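Local coordinates for hypothetical protein Ta0852 (Thermoplasma acidophilum, PDB 1YB2) that is of unproven function but is probably an S-adenosyl-L-methionine-dependent methyltransferase, perhaps acting on adenine in tRNA, at residues D113-V119 with G136-E142; D170-I175 with H193-I197; Q178-V183 with M200-V206; S126-L132 with Y159-V164. All blocks are in the same frame, centred on the assembly; numbering follows the deposited sequence.

Contact 1: residues D113-V119 with G136-E142; sequences DILEVGV and GTLTVVE
Ile114 O is gripped twice, by the backbone N of Thr139 at 2.9 Å and by a bridging water that donates to it. The same water donates to Thr137 OG1 and also bonds Thr139 OG1. The segments are the two strands of a beta-alpha-beta unit in the Rossmann-like methyltransferase sheet, parallel and in register from Asp113 with Thr137 to Val117 with Val141. Glu116 N to Thr139 O, at 2.7 Å, is straight (180°). At the start of the pair Thr137 OG1 donates to Asp113 OD1 from above the carboxylate plane. Leu115 CD1 packs on Val141 CG2 at 3.7 Å. On the face of Ile114 and Glu116, Glu116 reaches past Val140 to bond Ser125 of helix 123-132. Glu142 is a predicted S-adenosyl-L-methionine ligand. Its CG is anti to the backbone N (chi1 171°), and the chain then bends at chi2. Asp144 N holds OE2. OE1 takes the backbone N of Val119 at 3.0 Å, on its anti side.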
loop_
_atom_site.group_PDB
_atom_site.type_symbol
_atom_site.label_atom_id
_atom_site.label_comp_id
_atom_site.label_asym_id
_atom_site.label_seq_id
_atom_site.Cartn_x
_atom_site.Cartn_y
_atom_site.Cartn_z
ATOM N N ASP A 113 12.330 -1.095 -11.627
ATOM C CA ASP A 113 11.847 -1.885 -12.757
ATOM C C ASP A 113 11.071 -3.090 -12.219
ATOM O O ASP A 113 11.644 -4.017 -11.643
ATOM C CB ASP A 113 12.992 -2.321 -13.658
ATOM C CG ASP A 113 13.714 -1.138 -14.293
ATOM O OD1 ASP A 113 13.051 -0.171 -14.745
ATOM O OD2 ASP A 113 14.956 -1.171 -14.344
ATOM N N ILE A 114 9.764 -3.059 -12.433
ATOM C CA ILE A 114 8.843 -4.022 -11.848
ATOM C C ILE A 114 8.301 -4.964 -12.906
ATOM O O ILE A 114 7.961 -4.545 -14.029
ATOM C CB ILE A 114 7.691 -3.279 -11.105
ATOM C CG1 ILE A 114 8.306 -2.416 -9.980
ATOM C CG2 ILE A 114 6.612 -4.275 -10.584
ATOM C CD1 ILE A 114 7.297 -1.610 -9.190
ATOM N N LEU A 115 8.240 -6.239 -12.548
ATOM C CA LEU A 115 7.652 -7.266 -13.392
ATOM C C LEU A 115 6.321 -7.686 -12.770
ATOM O O LEU A 115 6.270 -8.046 -11.592
ATOM C CB LEU A 115 8.592 -8.485 -13.499
ATOM C CG LEU A 115 8.045 -9.660 -14.327
ATOM C CD1 LEU A 115 7.877 -9.225 -15.779
ATOM C CD2 LEU A 115 8.976 -10.865 -14.242
ATOM N N GLU A 116 5.248 -7.616 -13.553
ATOM C CA GLU A 116 3.947 -8.077 -13.114
ATOM C C GLU A 116 3.500 -9.247 -13.995
ATOM O O GLU A 116 3.304 -9.091 -15.207
ATOM C CB GLU A 116 2.949 -6.909 -13.161
ATOM C CG GLU A 116 1.549 -7.240 -12.742
ATOM C CD GLU A 116 0.610 -6.026 -12.801
ATOM O OE1 GLU A 116 0.929 -5.032 -13.497
ATOM O OE2 GLU A 116 -0.466 -6.077 -12.161
ATOM N N VAL A 117 3.340 -10.413 -13.373
ATOM C CA VAL A 117 2.946 -11.643 -14.042
ATOM C C VAL A 117 1.474 -11.908 -13.710
ATOM O O VAL A 117 1.128 -12.229 -12.562
ATOM C CB VAL A 117 3.859 -12.822 -13.621
ATOM C CG1 VAL A 117 3.532 -14.070 -14.398
ATOM C CG2 VAL A 117 5.342 -12.444 -13.812
ATOM N N GLY A 118 0.614 -11.729 -14.709
ATOM C CA GLY A 118 -0.836 -11.777 -14.515
ATOM C C GLY A 118 -1.340 -10.382 -14.215
ATOM O O GLY A 118 -0.955 -9.775 -13.218
ATOM N N VAL A 119 -2.194 -9.864 -15.082
ATOM C CA VAL A 119 -2.605 -8.476 -14.987
ATOM C C VAL A 119 -3.953 -8.244 -14.263
ATOM O O VAL A 119 -4.145 -7.194 -13.655
ATOM C CB VAL A 119 -2.583 -7.793 -16.391
ATOM C CG1 VAL A 119 -3.762 -8.232 -17.226
ATOM C CG2 VAL A 119 -2.518 -6.278 -16.256
ATOM N N GLY A 136 11.030 4.846 -13.709
ATOM C CA GLY A 136 11.115 3.401 -13.663
ATOM C C GLY A 136 10.144 2.846 -14.681
ATOM O O GLY A 136 9.594 3.585 -15.480
ATOM N N THR A 137 9.925 1.539 -14.645
ATOM C CA THR A 137 9.196 0.863 -15.707
ATOM C C THR A 137 8.354 -0.264 -15.133
ATOM O O THR A 137 8.671 -0.830 -14.076
ATOM C CB THR A 137 10.158 0.243 -16.779
ATOM O OG1 THR A 137 11.037 -0.692 -16.143
ATOM C CG2 THR A 137 10.998 1.313 -17.521
ATOM N N LEU A 138 7.279 -0.584 -15.843
ATOM C CA LEU A 138 6.452 -1.735 -15.535
ATOM C C LEU A 138 6.417 -2.639 -16.760
ATOM O O LEU A 138 6.173 -2.175 -17.891
ATOM C CB LEU A 138 5.027 -1.304 -15.138
ATOM C CG LEU A 138 3.953 -2.387 -15.054
ATOM C CD1 LEU A 138 4.269 -3.431 -13.953
ATOM C CD2 LEU A 138 2.581 -1.744 -14.784
ATOM N N THR A 139 6.679 -3.920 -16.521
ATOM C CA THR A 139 6.563 -4.959 -17.528
ATOM C C THR A 139 5.469 -5.940 -17.147
ATOM O O THR A 139 5.504 -6.558 -16.077
ATOM C CB THR A 139 7.923 -5.673 -17.752
ATOM O OG1 THR A 139 8.909 -4.683 -18.097
ATOM C CG2 THR A 139 7.831 -6.729 -18.909
ATOM N N VAL A 140 4.494 -6.087 -18.028
ATOM C CA VAL A 140 3.328 -6.926 -17.756
ATOM C C VAL A 140 3.368 -8.130 -18.683
ATOM O O VAL A 140 3.430 -7.982 -19.913
ATOM C CB VAL A 140 2.012 -6.136 -17.963
ATOM C CG1 VAL A 140 0.797 -7.029 -17.753
ATOM C CG2 VAL A 140 1.961 -4.932 -17.022
ATOM N N VAL A 141 3.378 -9.317 -18.084
ATOM C CA VAL A 141 3.335 -10.585 -18.807
ATOM C C VAL A 141 1.958 -11.179 -18.551
ATOM O O VAL A 141 1.611 -11.469 -17.394
ATOM C CB VAL A 141 4.428 -11.581 -18.296
ATOM C CG1 VAL A 141 4.395 -12.911 -19.083
ATOM C CG2 VAL A 141 5.811 -10.958 -18.358
ATOM N N GLU A 142 1.164 -11.319 -19.611
ATOM C CA GLU A 142 -0.218 -11.810 -19.506
ATOM C C GLU A 142 -0.549 -12.787 -20.636
ATOM O O GLU A 142 -0.440 -12.443 -21.810
ATOM C CB GLU A 142 -1.216 -10.638 -19.488
ATOM C CG GLU A 142 -2.705 -11.011 -19.596
ATOM C CD GLU A 142 -3.189 -11.983 -18.508
ATOM O OE1 GLU A 142 -2.849 -11.793 -17.326
ATOM O OE2 GLU A 142 -3.933 -12.935 -18.839
HETATM O O HOH W 1 9.946 -3.465 -15.907
#

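Contact 2: residues D170-I175 with H193-I197; sequences DIADFI and HVQKI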
loop_
_atom_site.group_PDB
_atom_site.type_symbol
_atom_site.label_atom_id
_atom_site.label_comp_id
_atom_site.label_asym_id
_atom_site.label_seq_id
_atom_site.Cartn_x
_atom_site.Cartn_y
_atom_site.Cartn_z
ATOM N N ASP A 170 2.676 -16.826 -21.889
ATOM C CA ASP A 170 2.797 -17.506 -20.612
ATOM C C ASP A 170 4.175 -17.182 -20.072
ATOM O O ASP A 170 5.147 -17.092 -20.842
ATOM C CB ASP A 170 2.658 -19.024 -20.789
ATOM C CG ASP A 170 2.524 -19.760 -19.460
ATOM O OD1 ASP A 170 1.377 -20.158 -19.131
ATOM O OD2 ASP A 170 3.552 -19.930 -18.742
ATOM N N ILE A 171 4.257 -17.021 -18.752
ATOM C CA ILE A 171 5.524 -16.748 -18.078
ATOM C C ILE A 171 6.612 -17.785 -18.411
ATOM O O ILE A 171 7.793 -17.441 -18.501
ATOM C CB ILE A 171 5.341 -16.531 -16.527
ATOM C CG1 ILE A 171 6.647 -16.083 -15.866
ATOM C CG2 ILE A 171 4.792 -17.774 -15.843
ATOM C CD1 ILE A 171 7.123 -14.704 -16.313
ATOM N N ALA A 172 6.208 -19.036 -18.624
ATOM C CA ALA A 172 7.156 -20.100 -19.001
ATOM C C ALA A 172 7.938 -19.754 -20.273
ATOM O O ALA A 172 9.147 -20.000 -20.361
ATOM C CB ALA A 172 6.423 -21.431 -19.177
ATOM N N ASP A 173 7.233 -19.172 -21.242
ATOM C CA ASP A 173 7.805 -18.820 -22.541
ATOM C C ASP A 173 8.438 -17.436 -22.552
ATOM O O ASP A 173 9.182 -17.107 -23.472
ATOM C CB ASP A 173 6.732 -18.903 -23.623
ATOM C CG ASP A 173 6.035 -20.247 -23.637
ATOM O OD1 ASP A 173 6.740 -21.281 -23.549
ATOM O OD2 ASP A 173 4.789 -20.267 -23.733
ATOM N N PHE A 174 8.143 -16.634 -21.529
ATOM C CA PHE A 174 8.593 -15.252 -21.495
ATOM C C PHE A 174 10.102 -15.169 -21.403
ATOM O O PHE A 174 10.714 -15.797 -20.558
ATOM C CB PHE A 174 7.940 -14.486 -20.324
ATOM C CG PHE A 174 8.428 -13.072 -20.175
ATOM C CD1 PHE A 174 8.215 -12.136 -21.189
ATOM C CD2 PHE A 174 9.101 -12.675 -19.022
ATOM C CE1 PHE A 174 8.672 -10.830 -21.052
ATOM C CE2 PHE A 174 9.556 -11.373 -18.874
ATOM C CZ PHE A 174 9.339 -10.447 -19.886
ATOM N N ILE A 175 10.696 -14.380 -22.278
ATOM C CA ILE A 175 12.140 -14.215 -22.284
ATOM C C ILE A 175 12.468 -12.760 -22.008
ATOM O O ILE A 175 11.996 -11.858 -22.700
ATOM C CB ILE A 175 12.787 -14.644 -23.649
ATOM C CG1 ILE A 175 12.382 -16.074 -24.044
ATOM C CG2 ILE A 175 14.315 -14.483 -23.609
ATOM C CD1 ILE A 175 12.630 -17.149 -22.969
ATOM N N HIS A 193 6.591 -22.075 -11.898
ATOM C CA HIS A 193 7.363 -21.001 -12.542
ATOM C C HIS A 193 8.327 -20.267 -11.620
ATOM O O HIS A 193 8.869 -19.227 -11.983
ATOM C CB HIS A 193 6.400 -20.015 -13.211
ATOM C CG HIS A 193 5.393 -20.692 -14.088
ATOM N ND1 HIS A 193 5.747 -21.356 -15.245
ATOM C CD2 HIS A 193 4.055 -20.842 -13.961
ATOM C CE1 HIS A 193 4.666 -21.876 -15.797
ATOM N NE2 HIS A 193 3.628 -21.577 -15.039
ATOM N N VAL A 194 8.562 -20.828 -10.436
ATOM C CA VAL A 194 9.435 -20.185 -9.474
ATOM C C VAL A 194 10.888 -20.091 -9.950
ATOM O O VAL A 194 11.501 -19.055 -9.776
ATOM C CB VAL A 194 9.287 -20.757 -8.026
ATOM C CG1 VAL A 194 8.043 -20.179 -7.376
ATOM C CG2 VAL A 194 9.228 -22.289 -8.025
ATOM N N GLN A 195 11.420 -21.127 -10.597
ATOM C CA GLN A 195 12.804 -21.047 -11.062
ATOM C C GLN A 195 12.963 -20.001 -12.176
ATOM O O GLN A 195 13.893 -19.194 -12.146
ATOM C CB GLN A 195 13.340 -22.414 -11.478
ATOM C CG GLN A 195 14.807 -22.576 -11.105
ATOM C CD GLN A 195 15.120 -23.888 -10.402
ATOM O OE1 GLN A 195 16.073 -24.587 -10.771
ATOM N NE2 GLN A 195 14.324 -24.233 -9.387
ATOM N N LYS A 196 12.028 -20.011 -13.127
ATOM C CA LYS A 196 11.933 -18.969 -14.138
ATOM C C LYS A 196 11.859 -17.541 -13.558
ATOM O O LYS A 196 12.643 -16.662 -13.950
ATOM C CB LYS A 196 10.731 -19.228 -15.048
ATOM C CG LYS A 196 10.495 -18.142 -16.105
ATOM C CD LYS A 196 11.694 -18.023 -17.023
ATOM C CE LYS A 196 11.269 -17.567 -18.402
ATOM N NZ LYS A 196 12.444 -17.146 -19.221
ATOM N N ILE A 197 10.905 -17.317 -12.660
ATOM C CA ILE A 197 10.718 -16.014 -11.992
ATOM C C ILE A 197 11.982 -15.620 -11.230
ATOM O O ILE A 197 12.479 -14.484 -11.366
ATOM C CB ILE A 197 9.451 -16.009 -11.057
ATOM C CG1 ILE A 197 8.152 -16.083 -11.893
ATOM C CG2 ILE A 197 9.396 -14.723 -10.181
ATOM C CD1 ILE A 197 6.886 -16.379 -11.045
#
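Residues 171-173 coil like a turn of helix but lack its repeating backbone bonds, and His193 is the N-cap residue of helix 194-199. The backbones come nearest at Ala172 and His193, whose CA atoms are 6.5 Å apart. Asp170 OD2 accepts from Ala172 N at 2.8 Å with its anti lone pair. This makes an Asx turn that fixes the carboxylate near the imidazole. Asp170 is a predicted S-adenosyl-L-methionine ligand. Ile171 CG2 lies over one face of the His193 ring, 3.6 Å from the centroid, a CH-pi contact. The two side chains run past each other in opposite directions. CG2 reaches the ring from between the backbone N and carbonyl carbon of Ile171. The other branch, CG1, meets Ile197 CG1 at 4.2 Å. The Lys196 chain bends at chi2 (61°) and passes Ile171 O on its way to the carbonyl of Phe174, whose modelled position is doubtful. Behind the loop, Ile171 packs on Val117 of strand 113-117 and Phe174 on strand 137-141. Ile197 leans on Val183 of strand 180-185.

Contact 3: residues Q178-V183 with M200-V206; sequences QMYDAV and MMKPGSV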
loop_
_atom_site.group_PDB
_atom_site.type_symbol
_atom_site.label_atom_id
_atom_site.label_comp_id
_atom_site.label_asym_id
_atom_site.label_seq_id
_atom_site.Cartn_x
_atom_site.Cartn_y
_atom_site.Cartn_z
ATOM N N GLN A 178 16.404 -8.506 -18.941
ATOM C CA GLN A 178 16.455 -7.619 -17.789
ATOM C C GLN A 178 16.265 -8.359 -16.468
ATOM O O GLN A 178 15.628 -9.411 -16.415
ATOM C CB GLN A 178 15.391 -6.540 -17.930
ATOM C CG GLN A 178 15.814 -5.185 -17.393
ATOM C CD GLN A 178 14.727 -4.127 -17.531
ATOM O OE1 GLN A 178 14.867 -3.017 -17.012
ATOM N NE2 GLN A 178 13.638 -4.463 -18.229
HETATM N N MSE A 179 16.864 -7.806 -15.419
HETATM C CA MSE A 179 16.615 -8.223 -14.039
HETATM C C MSE A 179 15.679 -7.192 -13.428
HETATM O O MSE A 179 15.810 -6.007 -13.704
HETATM C CB MSE A 179 17.924 -8.266 -13.252
HETATM C CG MSE A 179 19.008 -9.116 -13.904
HETATM SE SE MSE A 179 18.455 -10.985 -13.981
HETATM C CE MSE A 179 19.200 -11.561 -12.225
ATOM N N TYR A 180 14.738 -7.636 -12.603
ATOM C CA TYR A 180 13.701 -6.753 -12.043
ATOM C C TYR A 180 13.937 -6.435 -10.567
ATOM O O TYR A 180 14.539 -7.229 -9.857
ATOM C CB TYR A 180 12.306 -7.364 -12.279
ATOM C CG TYR A 180 12.062 -7.508 -13.753
ATOM C CD1 TYR A 180 11.681 -6.403 -14.529
ATOM C CD2 TYR A 180 12.286 -8.720 -14.396
ATOM C CE1 TYR A 180 11.502 -6.519 -15.906
ATOM C CE2 TYR A 180 12.113 -8.847 -15.765
ATOM C CZ TYR A 180 11.718 -7.745 -16.513
ATOM O OH TYR A 180 11.564 -7.881 -17.883
ATOM N N ASP A 181 13.461 -5.277 -10.119
ATOM C CA ASP A 181 13.615 -4.857 -8.730
ATOM C C ASP A 181 12.544 -5.457 -7.831
ATOM O O ASP A 181 12.687 -5.435 -6.613
ATOM C CB ASP A 181 13.558 -3.330 -8.623
ATOM C CG ASP A 181 14.742 -2.655 -9.278
ATOM O OD1 ASP A 181 15.878 -2.963 -8.886
ATOM O OD2 ASP A 181 14.538 -1.812 -10.175
ATOM N N ALA A 182 11.462 -5.960 -8.441
ATOM C CA ALA A 182 10.312 -6.527 -7.725
ATOM C C ALA A 182 9.502 -7.327 -8.720
ATOM O O ALA A 182 9.447 -6.991 -9.910
ATOM C CB ALA A 182 9.426 -5.426 -7.114
ATOM N N VAL A 183 8.891 -8.392 -8.224
ATOM C CA VAL A 183 7.976 -9.204 -9.010
ATOM C C VAL A 183 6.671 -9.299 -8.256
ATOM O O VAL A 183 6.642 -9.539 -7.036
ATOM C CB VAL A 183 8.490 -10.624 -9.289
ATOM C CG1 VAL A 183 7.425 -11.444 -10.029
ATOM C CG2 VAL A 183 9.805 -10.575 -10.096
HETATM N N MSE A 200 14.941 -14.017 -13.099
HETATM C CA MSE A 200 14.925 -12.621 -13.519
HETATM C C MSE A 200 14.786 -11.588 -12.396
HETATM O O MSE A 200 14.473 -10.430 -12.645
HETATM C CB MSE A 200 13.953 -12.373 -14.676
HETATM C CG MSE A 200 12.594 -12.986 -14.551
HETATM SE SE MSE A 200 11.803 -13.207 -16.370
HETATM C CE MSE A 200 10.209 -14.041 -15.738
HETATM N N MSE A 201 15.046 -12.022 -11.167
HETATM C CA MSE A 201 15.030 -11.148 -10.003
HETATM C C MSE A 201 16.442 -10.726 -9.623
HETATM O O MSE A 201 17.335 -11.571 -9.537
HETATM C CB MSE A 201 14.412 -11.901 -8.826
HETATM C CG MSE A 201 12.945 -12.208 -9.009
HETATM SE SE MSE A 201 12.241 -13.242 -7.530
HETATM C CE MSE A 201 12.305 -11.891 -6.065
ATOM N N LYS A 202 16.646 -9.437 -9.371
ATOM C CA LYS A 202 17.905 -8.992 -8.751
ATOM C C LYS A 202 18.068 -9.654 -7.377
ATOM O O LYS A 202 17.090 -9.795 -6.643
ATOM C CB LYS A 202 17.900 -7.486 -8.564
ATOM C CG LYS A 202 17.995 -6.736 -9.862
ATOM C CD LYS A 202 17.892 -5.262 -9.619
ATOM C CE LYS A 202 18.073 -4.512 -10.922
ATOM N NZ LYS A 202 17.715 -3.084 -10.721
ATOM N N PRO A 203 19.306 -10.052 -7.018
ATOM C CA PRO A 203 19.498 -10.617 -5.669
ATOM C C PRO A 203 19.021 -9.633 -4.591
ATOM O O PRO A 203 19.304 -8.435 -4.688
ATOM C CB PRO A 203 21.018 -10.772 -5.562
ATOM C CG PRO A 203 21.505 -10.835 -6.990
ATOM C CD PRO A 203 20.562 -9.989 -7.799
ATOM N N GLY A 204 18.318 -10.129 -3.572
ATOM C CA GLY A 204 17.880 -9.273 -2.480
ATOM C C GLY A 204 16.540 -8.608 -2.742
ATOM O O GLY A 204 16.001 -7.939 -1.860
ATOM N N SER A 205 16.006 -8.798 -3.958
ATOM C CA SER A 205 14.701 -8.268 -4.345
ATOM C C SER A 205 13.566 -9.217 -3.883
ATOM O O SER A 205 13.795 -10.385 -3.557
ATOM C CB SER A 205 14.649 -7.996 -5.858
ATOM O OG SER A 205 14.477 -9.201 -6.601
ATOM N N VAL A 206 12.351 -8.681 -3.828
ATOM C CA VAL A 206 11.201 -9.399 -3.264
ATOM C C VAL A 206 10.164 -9.739 -4.326
ATOM O O VAL A 206 9.856 -8.912 -5.197
ATOM C CB VAL A 206 10.543 -8.559 -2.139
ATOM C CG1 VAL A 206 9.226 -9.196 -1.665
ATOM C CG2 VAL A 206 11.514 -8.424 -0.958
HETATM O O HOH W 2 12.562 -8.883 -8.231
HETATM O O HOH W 3 11.802 -5.810 -4.177
#
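Lys202 reaches across from 200-206 to Asp181, and its side chain touches 178-183 along its length. CB lies 3.6 Å from Tyr180 O. CG packs on Met179 CB at 3.7 Å. CD and CE run on beside the Asp181 carboxylate. NZ ends in a salt bridge to Asp181 OD1 at 2.6 Å, met on the syn side but 33° out of the carboxylate plane. The chain is extended beyond CG (chi2 176°, chi3 177°), which carries the amine that far. Asp181 OD2 is held in turn by Asp113 N of strand 113-117.

The backbones pair in parallel around Tyr180 and Met201. Tyr180 N donates to Met200 O at 2.8 Å, and Lys202 N donates to Tyr180 O. Both chains then turn a corner, and Val183 N bonds Val206 O beyond it. A type II turn from Lys202 to Ser205 carries the second chain round. Lys202 O accepts from both N and OG of Ser205. One water donates to Tyr180 O and Ser205 OG. Another links Asp181 O to Val206 N, where the strands stand apart. On the buried side Val183 CG2 meets Met201 CG at 3.7 Å. This corner opens the pairing of strands 180-185 and 205-211 in the methyltransferase sheet. Direct bonds, waters and one ion pair share the work here, and the nearby lysine probably favours a charged Asp181.

Contact 4: residues S126-L132 with Y159-V164; sequences SYILYAL and YDIGNV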
loop_
_atom_site.group_PDB
_atom_site.type_symbol
_atom_site.label_atom_id
_atom_site.label_comp_id
_atom_site.label_asym_id
_atom_site.label_seq_id
_atom_site.Cartn_x
_atom_site.Cartn_y
_atom_site.Cartn_z
ATOM N N SER A 126 -2.302 -0.122 -11.897
ATOM C CA SER A 126 -2.611 1.274 -11.638
ATOM C C SER A 126 -1.885 1.784 -10.389
ATOM O O SER A 126 -1.234 2.827 -10.447
ATOM C CB SER A 126 -4.121 1.496 -11.589
ATOM O OG SER A 126 -4.423 2.691 -10.887
ATOM N N TYR A 127 -1.959 1.042 -9.280
ATOM C CA TYR A 127 -1.171 1.381 -8.103
ATOM C C TYR A 127 0.334 1.461 -8.370
ATOM O O TYR A 127 1.015 2.330 -7.815
ATOM C CB TYR A 127 -1.417 0.383 -6.965
ATOM C CG TYR A 127 -2.715 0.605 -6.263
ATOM C CD1 TYR A 127 -3.808 -0.223 -6.526
ATOM C CD2 TYR A 127 -2.862 1.646 -5.330
ATOM C CE1 TYR A 127 -5.021 -0.033 -5.871
ATOM C CE2 TYR A 127 -4.090 1.850 -4.670
ATOM C CZ TYR A 127 -5.152 1.003 -4.953
ATOM O OH TYR A 127 -6.370 1.158 -4.315
ATOM N N ILE A 128 0.847 0.543 -9.186
ATOM C CA ILE A 128 2.276 0.522 -9.520
ATOM C C ILE A 128 2.645 1.805 -10.266
ATOM O O ILE A 128 3.608 2.494 -9.898
ATOM C CB ILE A 128 2.644 -0.740 -10.351
ATOM C CG1 ILE A 128 2.518 -2.014 -9.483
ATOM C CG2 ILE A 128 4.049 -0.626 -10.950
ATOM C CD1 ILE A 128 2.466 -3.320 -10.304
ATOM N N LEU A 129 1.873 2.142 -11.299
ATOM C CA LEU A 129 2.183 3.338 -12.092
ATOM C C LEU A 129 2.078 4.632 -11.289
ATOM O O LEU A 129 2.878 5.551 -11.479
ATOM C CB LEU A 129 1.315 3.425 -13.347
ATOM C CG LEU A 129 1.549 2.398 -14.460
ATOM C CD1 LEU A 129 0.746 2.789 -15.707
ATOM C CD2 LEU A 129 3.016 2.247 -14.824
ATOM N N TYR A 130 1.097 4.702 -10.389
ATOM C CA TYR A 130 0.949 5.874 -9.529
ATOM C C TYR A 130 2.183 6.042 -8.638
ATOM O O TYR A 130 2.699 7.148 -8.487
ATOM C CB TYR A 130 -0.325 5.756 -8.685
ATOM C CG TYR A 130 -0.841 7.069 -8.106
ATOM C CD1 TYR A 130 -1.491 8.004 -8.908
ATOM C CD2 TYR A 130 -0.697 7.355 -6.743
ATOM C CE1 TYR A 130 -1.988 9.199 -8.362
ATOM C CE2 TYR A 130 -1.188 8.544 -6.191
ATOM C CZ TYR A 130 -1.831 9.449 -7.001
ATOM O OH TYR A 130 -2.306 10.616 -6.453
ATOM N N ALA A 131 2.656 4.943 -8.068
ATOM C CA ALA A 131 3.833 4.945 -7.191
ATOM C C ALA A 131 5.136 5.265 -7.935
ATOM O O ALA A 131 5.991 6.003 -7.416
ATOM C CB ALA A 131 3.941 3.614 -6.446
ATOM N N LEU A 132 5.281 4.723 -9.148
ATOM C CA LEU A 132 6.445 4.988 -9.980
ATOM C C LEU A 132 6.546 6.451 -10.376
ATOM O O LEU A 132 7.648 6.963 -10.531
ATOM C CB LEU A 132 6.450 4.112 -11.239
ATOM C CG LEU A 132 6.746 2.624 -11.046
ATOM C CD1 LEU A 132 6.631 1.929 -12.423
ATOM C CD2 LEU A 132 8.132 2.362 -10.395
ATOM N N TYR A 159 -3.487 7.088 -17.136
ATOM C CA TYR A 159 -2.042 7.163 -17.034
ATOM C C TYR A 159 -1.380 7.303 -18.392
ATOM O O TYR A 159 -1.853 6.732 -19.373
ATOM C CB TYR A 159 -1.498 5.882 -16.408
ATOM C CG TYR A 159 -1.933 5.631 -14.991
ATOM C CD1 TYR A 159 -1.254 6.212 -13.926
ATOM C CD2 TYR A 159 -3.021 4.812 -14.710
ATOM C CE1 TYR A 159 -1.643 5.977 -12.606
ATOM C CE2 TYR A 159 -3.423 4.578 -13.378
ATOM C CZ TYR A 159 -2.722 5.168 -12.345
ATOM O OH TYR A 159 -3.078 4.938 -11.029
ATOM N N ASP A 160 -0.261 8.021 -18.429
ATOM C CA ASP A 160 0.681 7.879 -19.525
ATOM C C ASP A 160 1.293 6.492 -19.367
ATOM O O ASP A 160 1.845 6.185 -18.319
ATOM C CB ASP A 160 1.774 8.946 -19.447
ATOM C CG ASP A 160 2.818 8.802 -20.555
ATOM O OD1 ASP A 160 2.601 9.346 -21.652
ATOM O OD2 ASP A 160 3.868 8.162 -20.328
ATOM N N ILE A 161 1.187 5.645 -20.385
ATOM C CA ILE A 161 1.712 4.283 -20.257
ATOM C C ILE A 161 3.007 4.086 -21.057
ATOM O O ILE A 161 3.371 2.964 -21.443
ATOM C CB ILE A 161 0.638 3.206 -20.567
ATOM C CG1 ILE A 161 0.035 3.417 -21.955
ATOM C CG2 ILE A 161 -0.460 3.212 -19.473
ATOM C CD1 ILE A 161 -0.786 2.249 -22.418
ATOM N N GLY A 162 3.711 5.198 -21.270
ATOM C CA GLY A 162 4.967 5.205 -22.000
ATOM C C GLY A 162 6.074 4.417 -21.323
ATOM O O GLY A 162 7.012 3.996 -21.988
ATOM N N ASN A 163 5.967 4.225 -20.005
ATOM C CA ASN A 163 6.902 3.382 -19.246
ATOM C C ASN A 163 6.387 1.971 -18.969
ATOM O O ASN A 163 6.870 1.287 -18.059
ATOM C CB ASN A 163 7.374 4.084 -17.954
ATOM C CG ASN A 163 6.241 4.281 -16.903
ATOM O OD1 ASN A 163 6.515 4.355 -15.706
ATOM N ND2 ASN A 163 4.999 4.373 -17.352
ATOM N N VAL A 164 5.407 1.537 -19.757
ATOM C CA VAL A 164 4.874 0.176 -19.650
ATOM C C VAL A 164 5.221 -0.650 -20.887
ATOM O O VAL A 164 5.089 -0.187 -22.017
ATOM C CB VAL A 164 3.337 0.156 -19.406
ATOM C CG1 VAL A 164 2.835 -1.268 -19.244
ATOM C CG2 VAL A 164 2.972 0.976 -18.161
#
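Ser126 OG and Tyr159 OH share a hydrogen bond of 2.6 Å, and either oxygen could be the donor. Ser126 OG sits at the edge of the Tyr159 ring, near its plane. Leu129 CB makes a CH-pi contact over one face of the same ring, 4.2 Å from the centroid and offset toward the rim. Tyr130 CB also reaches the phenol, 3.7 Å from Tyr159 OH, and the two tyrosine side chains cross at about a right angle. The Tyr159 ring therefore lies along the helix surface with its hydroxyl set beside Ser126 of helix 123-132.

Both Leu129 methyls touch Val164 CG2, CD2 at 3.6 Å and CD1 at 3.8 Å. CD1 also reaches Ile161 CG2 at 4.0 Å. In Leu129, chi1 (-69°) turns CG toward the loop and chi2 (-171°) sets the two methyls.

The loop is shaped by its own bonds. Gly162 N donates to Asp160 OD2, an Asx turn, overlapped by a type I turn from Ile161 to Val164. Leu155 of helix 145-156 packs on Ser126 and Leu129. On the outer side a second subunit joins in: its Phe78 meets the Tyr159 ring at about 90°, and its Arg109 makes a cation-pi contact with Tyr130. The arrangement belongs to the Rossmann-like methyltransferase fold: helix 123-132 of a beta-alpha-beta unit packs against the loop leading into the edge strand 164-167, here beside the subunit interface.

How the contacts relate
Contact 1 is the buried core: two neighbouring parallel strands held by regular backbone bonds. The other three are only partly buried. Contact 3 continues the same sheet, since strands 113-117 and 180-185 are neighbours and Asp113 O lies 2.7 Å from Asp181 N. Its bonding is less regular and takes in water and an ion pair. Contact 2 lies against the sheet face of Leu115, Val117 and Val141 and also meets Met200 of contact 3. Contact 4 touches contact 1 through Leu138 N and Asn163 O. It relies on a tyrosine ring, apolar methyls and one bond between hydroxyls, beside the second subunit. The predicted cofactor residues Glu142 and Asp170 belong to contacts 1 and 2.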